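Local coordinates for coat protein (Turnip yellow mosaic virus, PDB 2FZ2), which self-assembles, as 180 copies, into the T=3 icosahedral capsid that encloses the single-stranded RNA genome of the virus, at residues 37-42 / 171-176; 49-54 / 151-156; 74-79 / 93-98. One frame throughout, in Å; residues are numbered along the deposited sequence.

Contact 1. Residues 37-42 / 171-176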
ATOM      1  N   SER D  37      17.616  11.404 126.598  1.00 16.16           N
ATOM      2  CA  SER D  37      17.441  10.905 127.950  1.00 17.38           C
ATOM      3  C   SER D  37      18.763  10.935 128.670  1.00 16.19           C
ATOM      4  O   SER D  37      19.787  10.517 128.132  1.00 10.19           O
ATOM      5  CB  SER D  37      16.893   9.475 127.948  1.00 22.05           C
ATOM      6  OG  SER D  37      16.335   9.140 129.215  1.00 33.60           O
ATOM      7  N   GLU D  38      18.734  11.458 129.891  1.00 20.85           N
ATOM      8  CA  GLU D  38      19.931  11.533 130.699  1.00 16.71           C
ATOM      9  C   GLU D  38      20.245  10.104 131.069  1.00 18.24           C
ATOM     10  O   GLU D  38      19.354   9.351 131.476  1.00 25.27           O
ATOM     11  CB  GLU D  38      19.669  12.359 131.953  1.00 20.45           C
ATOM     12  CG  GLU D  38      20.029  13.822 131.780  1.00 28.86           C
ATOM     13  CD  GLU D  38      19.439  14.700 132.859  1.00 38.77           C
ATOM     14  OE1 GLU D  38      19.227  15.906 132.589  1.00 41.39           O
ATOM     15  OE2 GLU D  38      19.189  14.181 133.974  1.00 48.24           O
ATOM     16  N   VAL D  39      21.505   9.724 130.902  1.00 16.88           N
ATOM     17  CA  VAL D  39      21.940   8.369 131.210  1.00 14.98           C
ATOM     18  C   VAL D  39      22.844   8.326 132.423  1.00 16.74           C
ATOM     19  O   VAL D  39      22.718   7.440 133.261  1.00 17.28           O
ATOM     20  CB  VAL D  39      22.727   7.749 130.059  1.00 10.29           C
ATOM     21  CG1 VAL D  39      23.099   6.333 130.419  1.00 13.23           C
ATOM     22  CG2 VAL D  39      21.914   7.795 128.764  1.00 18.90           C
ATOM     23  N   LEU D  40      23.763   9.281 132.516  1.00 17.47           N
ATOM     24  CA  LEU D  40      24.673   9.295 133.643  1.00 18.98           C
ATOM     25  C   LEU D  40      25.600  10.505 133.753  1.00 18.61           C
ATOM     26  O   LEU D  40      26.150  10.971 132.754  1.00 23.29           O
ATOM     27  CB  LEU D  40      25.508   8.030 133.588  1.00 15.37           C
ATOM     28  CG  LEU D  40      26.456   7.847 134.752  1.00 21.42           C
ATOM     29  CD1 LEU D  40      25.770   8.246 136.079  1.00 32.01           C
ATOM     30  CD2 LEU D  40      26.899   6.407 134.747  1.00 12.67           C
ATOM     31  N   PHE D  41      25.770  10.997 134.980  1.00 19.53           N
ATOM     32  CA  PHE D  41      26.647  12.131 135.256  1.00 22.11           C
ATOM     33  C   PHE D  41      27.891  11.545 135.893  1.00 27.03           C
ATOM     34  O   PHE D  41      28.012  11.462 137.122  1.00 28.62           O
ATOM     35  CB  PHE D  41      25.970  13.076 136.226  1.00 29.28           C
ATOM     36  CG  PHE D  41      24.884  13.899 135.606  1.00 32.60           C
ATOM     37  CD1 PHE D  41      23.686  13.315 135.227  1.00 35.68           C
ATOM     38  CD2 PHE D  41      25.053  15.266 135.413  1.00 34.44           C
ATOM     39  CE1 PHE D  41      22.665  14.081 134.663  1.00 34.50           C
ATOM     40  CE2 PHE D  41      24.043  16.037 134.851  1.00 33.88           C
ATOM     41  CZ  PHE D  41      22.845  15.443 134.475  1.00 36.30           C
ATOM     42  N   ALA D  42      28.834  11.155 135.047  1.00 27.96           N
ATOM     43  CA  ALA D  42      30.026  10.482 135.527  1.00 28.31           C
ATOM     44  C   ALA D  42      31.278  11.276 135.737  1.00 24.52           C
ATOM     45  O   ALA D  42      31.338  12.477 135.471  1.00 17.75           O
ATOM     46  CB  ALA D  42      30.341   9.320 134.605  1.00 30.92           C
ATOM     47  N   ILE D 171      26.452  11.791 130.036  1.00  8.62           N
ATOM     48  CA  ILE D 171      26.137  10.868 128.996  1.00 12.17           C
ATOM     49  C   ILE D 171      24.662  10.826 128.800  1.00 11.67           C
ATOM     50  O   ILE D 171      23.910  10.517 129.712  1.00 13.42           O
ATOM     51  CB  ILE D 171      26.629   9.501 129.319  1.00  5.20           C
ATOM     52  CG1 ILE D 171      28.134   9.458 129.089  1.00 14.88           C
ATOM     53  CG2 ILE D 171      25.943   8.495 128.414  1.00 23.42           C
ATOM     54  CD1 ILE D 171      28.909   9.000 130.269  1.00  5.20           C
ATOM     55  N   THR D 172      24.260  11.176 127.594  1.00 14.40           N
ATOM     56  CA  THR D 172      22.869  11.172 127.242  1.00 14.77           C
ATOM     57  C   THR D 172      22.759  10.306 126.034  1.00 17.80           C
ATOM     58  O   THR D 172      23.701  10.135 125.260  1.00 19.45           O
ATOM     59  CB  THR D 172      22.350  12.560 126.848  1.00 17.30           C
ATOM     60  OG1 THR D 172      22.535  12.767 125.437  1.00 17.22           O
ATOM     61  CG2 THR D 172      23.086  13.614 127.605  1.00 21.40           C
ATOM     62  N   VAL D 173      21.583   9.751 125.882  1.00 17.33           N
ATOM     63  CA  VAL D 173      21.328   8.938 124.751  1.00 15.04           C
ATOM     64  C   VAL D 173      20.174   9.670 124.098  1.00 13.78           C
ATOM     65  O   VAL D 173      19.325  10.237 124.780  1.00 19.13           O
ATOM     66  CB  VAL D 173      20.942   7.558 125.199  1.00 15.57           C
ATOM     67  CG1 VAL D 173      19.461   7.477 125.388  1.00 10.11           C
ATOM     68  CG2 VAL D 173      21.433   6.552 124.190  1.00 27.00           C
ATOM     69  N   SER D 174      20.154   9.689 122.780  1.00 14.22           N
ATOM     70  CA  SER D 174      19.092  10.375 122.085  1.00 10.89           C
ATOM     71  C   SER D 174      18.785   9.619 120.814  1.00 12.91           C
ATOM     72  O   SER D 174      19.544   8.744 120.382  1.00 17.62           O
ATOM     73  CB  SER D 174      19.524  11.804 121.770  1.00  8.75           C
ATOM     74  OG  SER D 174      20.770  12.076 122.396  1.00 19.31           O
ATOM     75  N   GLY D 175      17.655   9.958 120.223  1.00 16.11           N
ATOM     76  CA  GLY D 175      17.228   9.313 119.002  1.00 18.26           C
ATOM     77  C   GLY D 175      15.794   9.718 118.732  1.00 20.64           C
ATOM     78  O   GLY D 175      15.262  10.647 119.350  1.00 20.42           O
ATOM     79  N   THR D 176      15.153   9.024 117.808  1.00 19.43           N
ATOM     80  CA  THR D 176      13.778   9.336 117.476  1.00 16.65           C
ATOM     81  C   THR D 176      13.064   8.032 117.125  1.00 16.07           C
ATOM     82  O   THR D 176      13.674   7.107 116.576  1.00 16.74           O
ATOM     83  CB  THR D 176      13.718  10.362 116.298  1.00 21.04           C
ATOM     84  OG1 THR D 176      12.901   9.849 115.242  1.00 21.92           O
ATOM     85  CG2 THR D 176      15.123  10.657 115.757  1.00 15.39           C
TER

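Contact 2. Residues 49-54 / 151-156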
ATOM      1  N   ALA D  49      26.833   1.331 134.098  1.00 23.43           N
ATOM      2  CA  ALA D  49      25.407   1.331 133.857  1.00 23.34           C
ATOM      3  C   ALA D  49      25.050   0.544 132.619  1.00 24.99           C
ATOM      4  O   ALA D  49      25.725   0.625 131.590  1.00 21.17           O
ATOM      5  CB  ALA D  49      24.915   2.740 133.722  1.00 19.80           C
ATOM      6  N   SER D  50      23.987  -0.237 132.734  1.00 29.62           N
ATOM      7  CA  SER D  50      23.508  -1.037 131.621  1.00 31.72           C
ATOM      8  C   SER D  50      22.039  -0.769 131.579  1.00 30.00           C
ATOM      9  O   SER D  50      21.367  -0.763 132.618  1.00 35.97           O
ATOM     10  CB  SER D  50      23.732  -2.537 131.858  1.00 33.12           C
ATOM     11  OG  SER D  50      24.377  -2.786 133.100  1.00 47.68           O
ATOM     12  N   LEU D  51      21.520  -0.525 130.392  1.00 29.76           N
ATOM     13  CA  LEU D  51      20.099  -0.292 130.327  1.00 33.65           C
ATOM     14  C   LEU D  51      19.425  -0.528 128.990  1.00 32.86           C
ATOM     15  O   LEU D  51      19.885  -0.101 127.929  1.00 18.82           O
ATOM     16  CB  LEU D  51      19.771   1.105 130.842  1.00 29.63           C
ATOM     17  CG  LEU D  51      19.932   2.197 129.808  1.00 21.00           C
ATOM     18  CD1 LEU D  51      19.765   3.539 130.456  1.00  5.20           C
ATOM     19  CD2 LEU D  51      21.289   2.052 129.176  1.00 23.72           C
ATOM     20  N   THR D  52      18.324  -1.257 129.097  1.00 33.33           N
ATOM     21  CA  THR D  52      17.469  -1.612 127.992  1.00 31.84           C
ATOM     22  C   THR D  52      16.874  -0.262 127.643  1.00 26.78           C
ATOM     23  O   THR D  52      16.187   0.353 128.461  1.00 26.63           O
ATOM     24  CB  THR D  52      16.406  -2.561 128.511  1.00 36.60           C
ATOM     25  OG1 THR D  52      16.231  -2.316 129.918  1.00 48.80           O
ATOM     26  CG2 THR D  52      16.842  -4.020 128.325  1.00 32.66           C
ATOM     27  N   ILE D  53      17.164   0.217 126.445  1.00 23.99           N
ATOM     28  CA  ILE D  53      16.679   1.523 126.039  1.00 19.43           C
ATOM     29  C   ILE D  53      15.170   1.555 126.010  1.00 22.63           C
ATOM     30  O   ILE D  53      14.543   2.496 126.499  1.00 19.96           O
ATOM     31  CB  ILE D  53      17.210   1.907 124.643  1.00 14.92           C
ATOM     32  CG1 ILE D  53      18.406   2.837 124.782  1.00 14.51           C
ATOM     33  CG2 ILE D  53      16.160   2.641 123.858  1.00 12.95           C
ATOM     34  CD1 ILE D  53      19.667   2.127 125.124  1.00 26.64           C
ATOM     35  N   ALA D  54      14.593   0.512 125.431  1.00 22.76           N
ATOM     36  CA  ALA D  54      13.151   0.424 125.295  1.00 22.05           C
ATOM     37  C   ALA D  54      12.373   0.688 126.578  1.00 17.55           C
ATOM     38  O   ALA D  54      11.156   0.844 126.546  1.00 17.24           O
ATOM     39  CB  ALA D  54      12.793  -0.930 124.743  1.00 24.88           C
ATOM     40  N   PRO D 151      17.581  -2.715 121.848  1.00  9.60           N
ATOM     41  CA  PRO D 151      18.864  -2.130 122.237  1.00  9.05           C
ATOM     42  C   PRO D 151      19.052  -1.981 123.728  1.00 12.56           C
ATOM     43  O   PRO D 151      18.115  -1.608 124.456  1.00 14.73           O
ATOM     44  CB  PRO D 151      18.876  -0.792 121.524  1.00 13.01           C
ATOM     45  CG  PRO D 151      17.845  -0.943 120.435  1.00 13.20           C
ATOM     46  CD  PRO D 151      16.790  -1.797 121.028  1.00 11.04           C
ATOM     47  N   LYS D 152      20.277  -2.280 124.153  1.00  8.87           N
ATOM     48  CA  LYS D 152      20.721  -2.216 125.545  1.00 10.40           C
ATOM     49  C   LYS D 152      22.036  -1.453 125.497  1.00  9.21           C
ATOM     50  O   LYS D 152      22.880  -1.719 124.647  1.00 13.00           O
ATOM     51  CB  LYS D 152      20.967  -3.635 126.083  1.00 15.19           C
ATOM     52  CG  LYS D 152      21.351  -3.770 127.567  1.00 17.20           C
ATOM     53  CD  LYS D 152      21.919  -5.184 127.846  1.00 26.82           C
ATOM     54  CE  LYS D 152      21.448  -5.785 129.182  1.00 38.85           C
ATOM     55  NZ  LYS D 152      22.408  -6.808 129.753  1.00 45.16           N
ATOM     56  N   LEU D 153      22.230  -0.502 126.395  1.00 13.25           N
ATOM     57  CA  LEU D 153      23.474   0.243 126.361  1.00  8.67           C
ATOM     58  C   LEU D 153      24.343  -0.030 127.569  1.00 12.45           C
ATOM     59  O   LEU D 153      23.878   0.008 128.712  1.00 19.70           O
ATOM     60  CB  LEU D 153      23.197   1.735 126.256  1.00  5.92           C
ATOM     61  CG  LEU D 153      24.444   2.601 126.371  1.00 10.10           C
ATOM     62  CD1 LEU D 153      25.054   2.803 125.002  1.00 15.52           C
ATOM     63  CD2 LEU D 153      24.074   3.919 126.982  1.00 10.75           C
ATOM     64  N   LEU D 154      25.616  -0.297 127.307  1.00 13.23           N
ATOM     65  CA  LEU D 154      26.561  -0.589 128.364  1.00 12.91           C
ATOM     66  C   LEU D 154      27.547   0.534 128.524  1.00 13.45           C
ATOM     67  O   LEU D 154      28.183   0.934 127.550  1.00 19.28           O
ATOM     68  CB  LEU D 154      27.313  -1.870 128.036  1.00 12.99           C
ATOM     69  CG  LEU D 154      26.414  -3.101 128.031  1.00 11.67           C
ATOM     70  CD1 LEU D 154      27.213  -4.347 127.719  1.00 15.13           C
ATOM     71  CD2 LEU D 154      25.761  -3.226 129.388  1.00 19.45           C
ATOM     72  N   ILE D 155      27.684   1.036 129.747  1.00  9.18           N
ATOM     73  CA  ILE D 155      28.638   2.116 130.013  1.00 12.31           C
ATOM     74  C   ILE D 155      29.542   1.807 131.194  1.00 15.47           C
ATOM     75  O   ILE D 155      29.074   1.359 132.246  1.00 17.50           O
ATOM     76  CB  ILE D 155      27.952   3.444 130.352  1.00 11.86           C
ATOM     77  CG1 ILE D 155      27.010   3.870 129.231  1.00  8.41           C
ATOM     78  CG2 ILE D 155      29.002   4.494 130.588  1.00 11.70           C
ATOM     79  CD1 ILE D 155      27.697   4.090 127.944  1.00  8.41           C
ATOM     80  N   SER D 156      30.831   2.082 131.037  1.00 12.25           N
ATOM     81  CA  SER D 156      31.772   1.822 132.110  1.00 18.11           C
ATOM     82  C   SER D 156      32.575   3.079 132.403  1.00 18.61           C
ATOM     83  O   SER D 156      33.111   3.711 131.489  1.00 23.48           O
ATOM     84  CB  SER D 156      32.703   0.663 131.715  1.00 24.55           C
ATOM     85  OG  SER D 156      34.027   1.103 131.425  1.00 34.64           O
TER

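Contact 3. Residues 74-79 / 93-98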
ATOM      1  N   LEU D  74      19.144   5.986 116.779  1.00 16.25           N
ATOM      2  CA  LEU D  74      19.513   6.030 118.181  1.00 13.40           C
ATOM      3  C   LEU D  74      21.013   6.080 118.368  1.00 14.60           C
ATOM      4  O   LEU D  74      21.749   5.370 117.690  1.00 22.81           O
ATOM      5  CB  LEU D  74      18.965   4.791 118.883  1.00  5.20           C
ATOM      6  CG  LEU D  74      19.615   4.460 120.217  1.00  5.20           C
ATOM      7  CD1 LEU D  74      19.170   5.511 121.208  1.00 14.27           C
ATOM      8  CD2 LEU D  74      19.228   3.069 120.695  1.00  5.20           C
ATOM      9  N   TRP D  75      21.463   6.916 119.293  1.00  8.41           N
ATOM     10  CA  TRP D  75      22.880   7.013 119.572  1.00  9.19           C
ATOM     11  C   TRP D  75      23.060   7.524 120.974  1.00  8.78           C
ATOM     12  O   TRP D  75      22.108   7.926 121.628  1.00 10.13           O
ATOM     13  CB  TRP D  75      23.567   7.971 118.606  1.00  7.02           C
ATOM     14  CG  TRP D  75      23.172   9.393 118.822  1.00 18.78           C
ATOM     15  CD1 TRP D  75      23.741  10.288 119.683  1.00 20.70           C
ATOM     16  CD2 TRP D  75      22.092  10.078 118.190  1.00 21.62           C
ATOM     17  NE1 TRP D  75      23.078  11.493 119.627  1.00 21.49           N
ATOM     18  CE2 TRP D  75      22.061  11.387 118.718  1.00 17.57           C
ATOM     19  CE3 TRP D  75      21.143   9.713 117.228  1.00 24.79           C
ATOM     20  CZ2 TRP D  75      21.120  12.326 118.314  1.00 23.53           C
ATOM     21  CZ3 TRP D  75      20.207  10.647 116.827  1.00 18.44           C
ATOM     22  CH2 TRP D  75      20.202  11.936 117.370  1.00 22.71           C
ATOM     23  N   VAL D  76      24.302   7.517 121.426  1.00  9.66           N
ATOM     24  CA  VAL D  76      24.623   7.988 122.753  1.00  9.47           C
ATOM     25  C   VAL D  76      25.706   9.036 122.612  1.00  8.89           C
ATOM     26  O   VAL D  76      26.613   8.914 121.783  1.00 13.05           O
ATOM     27  CB  VAL D  76      25.153   6.853 123.614  1.00  8.73           C
ATOM     28  CG1 VAL D  76      26.194   6.077 122.827  1.00  5.20           C
ATOM     29  CG2 VAL D  76      25.741   7.400 124.905  1.00  5.20           C
ATOM     30  N   THR D  77      25.613  10.070 123.431  1.00 11.33           N
ATOM     31  CA  THR D  77      26.582  11.139 123.391  1.00  8.32           C
ATOM     32  C   THR D  77      27.319  11.302 124.704  1.00  8.81           C
ATOM     33  O   THR D  77      26.734  11.204 125.786  1.00 10.67           O
ATOM     34  CB  THR D  77      25.927  12.484 123.122  1.00  8.25           C
ATOM     35  OG1 THR D  77      24.841  12.352 122.188  1.00 15.08           O
ATOM     36  CG2 THR D  77      26.968  13.442 122.630  1.00  5.20           C
ATOM     37  N   ILE D  78      28.614  11.550 124.612  1.00 10.50           N
ATOM     38  CA  ILE D  78      29.390  11.791 125.810  1.00  9.00           C
ATOM     39  C   ILE D  78      29.663  13.273 125.760  1.00 15.37           C
ATOM     40  O   ILE D  78      30.266  13.761 124.804  1.00 15.11           O
ATOM     41  CB  ILE D  78      30.723  11.084 125.788  1.00  8.07           C
ATOM     42  CG1 ILE D  78      30.513   9.613 125.472  1.00 11.09           C
ATOM     43  CG2 ILE D  78      31.428  11.298 127.112  1.00 10.21           C
ATOM     44  CD1 ILE D  78      31.570   8.701 126.038  1.00  5.20           C
ATOM     45  N   HIS D  79      29.207  13.999 126.769  1.00 14.39           N
ATOM     46  CA  HIS D  79      29.417  15.430 126.782  1.00 16.11           C
ATOM     47  C   HIS D  79      30.438  15.741 127.823  1.00 18.26           C
ATOM     48  O   HIS D  79      30.182  15.606 129.016  1.00 25.43           O
ATOM     49  CB  HIS D  79      28.125  16.150 127.095  1.00 13.35           C
ATOM     50  CG  HIS D  79      27.014  15.807 126.161  1.00 17.66           C
ATOM     51  ND1 HIS D  79      26.242  14.674 126.312  1.00 16.40           N
ATOM     52  CD2 HIS D  79      26.536  16.450 125.069  1.00 21.98           C
ATOM     53  CE1 HIS D  79      25.335  14.635 125.354  1.00 19.55           C
ATOM     54  NE2 HIS D  79      25.491  15.699 124.586  1.00 24.27           N
ATOM     55  N   VAL D  93      32.017   2.031 126.232  1.00 13.29           N
ATOM     56  CA  VAL D  93      30.713   2.018 125.609  1.00 17.13           C
ATOM     57  C   VAL D  93      30.462   0.852 124.693  1.00 17.60           C
ATOM     58  O   VAL D  93      31.327   0.454 123.909  1.00 23.43           O
ATOM     59  CB  VAL D  93      30.504   3.278 124.782  1.00 13.53           C
ATOM     60  CG1 VAL D  93      29.179   3.219 124.051  1.00 18.76           C
ATOM     61  CG2 VAL D  93      30.577   4.469 125.664  1.00  7.83           C
ATOM     62  N   CYS D  94      29.248   0.329 124.774  1.00 19.58           N
ATOM     63  CA  CYS D  94      28.885  -0.768 123.923  1.00 18.21           C
ATOM     64  C   CYS D  94      27.402  -0.984 123.738  1.00 16.88           C
ATOM     65  O   CYS D  94      26.630  -1.057 124.698  1.00 19.56           O
ATOM     66  CB  CYS D  94      29.520  -2.048 124.422  1.00 16.61           C
ATOM     67  SG  CYS D  94      29.682  -3.211 123.077  1.00 23.66           S
ATOM     68  N   TRP D  95      27.014  -1.075 122.475  1.00 13.41           N
ATOM     69  CA  TRP D  95      25.631  -1.304 122.124  1.00 15.20           C
ATOM     70  C   TRP D  95      25.505  -2.813 122.027  1.00 18.03           C
ATOM     71  O   TRP D  95      26.346  -3.479 121.426  1.00 18.07           O
ATOM     72  CB  TRP D  95      25.311  -0.651 120.781  1.00 20.12           C
ATOM     73  CG  TRP D  95      25.111   0.833 120.848  1.00 13.56           C
ATOM     74  CD1 TRP D  95      25.857   1.791 120.228  1.00 19.95           C
ATOM     75  CD2 TRP D  95      24.080   1.522 121.548  1.00 14.38           C
ATOM     76  NE1 TRP D  95      25.351   3.039 120.499  1.00 16.61           N
ATOM     77  CE2 TRP D  95      24.258   2.901 121.308  1.00 14.25           C
ATOM     78  CE3 TRP D  95      23.020   1.106 122.356  1.00 16.71           C
ATOM     79  CZ2 TRP D  95      23.417   3.866 121.847  1.00 15.71           C
ATOM     80  CZ3 TRP D  95      22.184   2.063 122.890  1.00 15.20           C
ATOM     81  CH2 TRP D  95      22.386   3.430 122.634  1.00 18.46           C
ATOM     82  N   VAL D  96      24.443  -3.351 122.602  1.00 17.16           N
ATOM     83  CA  VAL D  96      24.260  -4.786 122.608  1.00 12.99           C
ATOM     84  C   VAL D  96      22.775  -5.159 122.765  1.00 10.77           C
ATOM     85  O   VAL D  96      22.006  -4.435 123.393  1.00 16.23           O
ATOM     86  CB  VAL D  96      25.113  -5.366 123.758  1.00 10.10           C
ATOM     87  CG1 VAL D  96      24.269  -5.587 124.982  1.00 15.93           C
ATOM     88  CG2 VAL D  96      25.772  -6.627 123.326  1.00 14.27           C
ATOM     89  N   PRO D  97      22.346  -6.282 122.171  1.00  5.97           N
ATOM     90  CA  PRO D  97      20.934  -6.653 122.313  1.00 14.18           C
ATOM     91  C   PRO D  97      20.568  -7.082 123.721  1.00 13.90           C
ATOM     92  O   PRO D  97      21.317  -7.797 124.372  1.00 18.66           O
ATOM     93  CB  PRO D  97      20.742  -7.782 121.305  1.00 10.50           C
ATOM     94  CG  PRO D  97      22.111  -8.316 121.045  1.00 18.11           C
ATOM     95  CD  PRO D  97      23.096  -7.223 121.325  1.00 16.03           C
ATOM     96  N   ALA D  98      19.412  -6.629 124.178  1.00 16.31           N
ATOM     97  CA  ALA D  98      18.917  -6.938 125.507  1.00 21.53           C
ATOM     98  C   ALA D  98      19.300  -8.330 126.006  1.00 27.48           C
ATOM     99  O   ALA D  98      19.665  -8.514 127.184  1.00 30.31           O
ATOM    100  CB  ALA D  98      17.407  -6.796 125.517  1.00 32.45           C
TER

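Contact 1. Residues 37-42 / 171-176
Ser-37 opens an antiparallel ladder with Val-173: its N reaches Val-173 O at 2.8 Å, and Val-173 N answers to Ser-37 O. The two side chains share one face of the sheet, with Ser-37 CB 4.1 Å from Val-173 CG1. Glu-38 follows, a non-hydrogen-bonded pair with Thr-172 on the other face. Its carboxylate makes no contact with 171-176, and OE1 is hydrogen-bonded to Thr-108 OG1 of a neighbouring subunit. At Val-39 the regular pattern breaks. Its N donates to Ile-171 O at 2.8 Å, and Leu-40 N donates to the same oxygen at 3.1 Å, so one carbonyl takes two successive N-H groups, both in its plane. The extra residue leans over the partner strand. Val-39 CB lies 3.7 Å from Ile-171 CG2, and CG2, anti to the carbonyl carbon, comes within 3.7 Å of Val-173 CB; the valine thus bridges two residues on one face. Leu-40 restores the pairing as its O accepts from Ile-171 N at 2.9 Å. Two residues facing one, with the register shifting by a residue, make a classic beta bulge, here in the BIDG sheet of the viral jelly roll, where strand 30-42 is B and strand 169-182 is I.

Contact 2. Residues 49-54 / 151-156
Leu-51 and Leu-153 rise next to each other on one face, from a hydrogen-bonded antiparallel pair. The end of Leu-51 leans across, CD2 settling 3.5 Å from Leu-153 CB, because CG lies between the backbone N and the carbonyl carbon (chi1 83°). Ile-53 CD1, slanting in from the same segment, comes 3.7 Å from that CB, so two methyl groups close on Leu-153 CB from the side of 49-54. Ile-53 belongs to the 3-10 segment that follows the strand, yet its N still bonds to Pro-151 O at 2.9 Å, and its CB lies 4.4 Å from Pro-151 CB. On the reverse face Leu-154 and Lys-152 do the reaching. The end of Leu-154 comes back toward the small Ser-50, its CD2 against CB of the serine, while the stem of Lys-152 runs alongside the Leu-51 carbonyl and carries NZ to a hydrogen bond with Ser-100 O. Back on the Leu-51 face, Ala-49, paired with Ile-155 through two backbone bonds, adds a small bump. Strand 47-52 is the outermost strand of its sheet within the chain; strand 151-158 lies between it and strand 89-97, whose Trp-95 touches both Ile-53 and Leu-153, and strand 66-80 packs from the opposing sheet through Leu-71, Leu-74 and Val-76.

Contact 3. Residues 74-79 / 93-98
The backbones of Leu-74 to His-79 and Val-93 to Pro-97 run nearly antiparallel, at 160°, but their axes come no closer than 9.4 Å. At that spacing side chains fill most of the gap: Trp-75 and Trp-95 have their CA atoms 9.1 Å apart, and the side-chain contacts are apolar. Trp-95 is the large piece. With CG anti to the carbonyl carbon (chi1 -78°), its indole extends from strand 89-97 towards strand 66-80 and brings its six-membered ring between Leu-74 and Val-76. Leu-74 approaches obliquely, CD2 lying 3.7 Å from Trp-95 CH2. Val-76 runs past the indole the other way, its CG1 3.7 Å from Trp-95 CZ2, while the main chain between these two residues, at Trp-75 C, meets the ring edge at Trp-95 CZ2, 3.8 Å away. This is the interior of the jelly-roll sandwich: strand 66-80 is D of the BIDG sheet and strand 89-97 is E of the CHEF sheet, facing each other across the core. The indole nitrogen is not left unsatisfied in this apolar layer, since Trp-95 NE1 donates to Val-130 O on strand 128-131, the neighbour of strand 66-80. Further along, smaller groups take over. Val-76 CG1 also reaches Val-93 CG1 at 4.3 Å, and Ile-78 extends CD1 to 4.4 Å from Val-93 CG2.

In the fold
Contacts 1 and 2 are pairings within the two facing sheets of the jelly roll, and contact 3 joins those sheets through the core. Their centres lie close: about 10 Å between 1 and 2, 9 Å between 1 and 3, and 7 Å between 2 and 3. Strand 169-182 of contact 1 pairs with strand 66-80 of contact 3, and strand 151-158 of contact 2 pairs with strand 89-97 of contact 3. Along the chain, 37-42 and 49-54 come first, 74-79 and 93-98 next, 151-156 and 171-176 last, so the three closures are concentric. Early and late strands are thereby joined into one compact shell subunit, and contacts 1 and 3 also touch a neighbouring subunit.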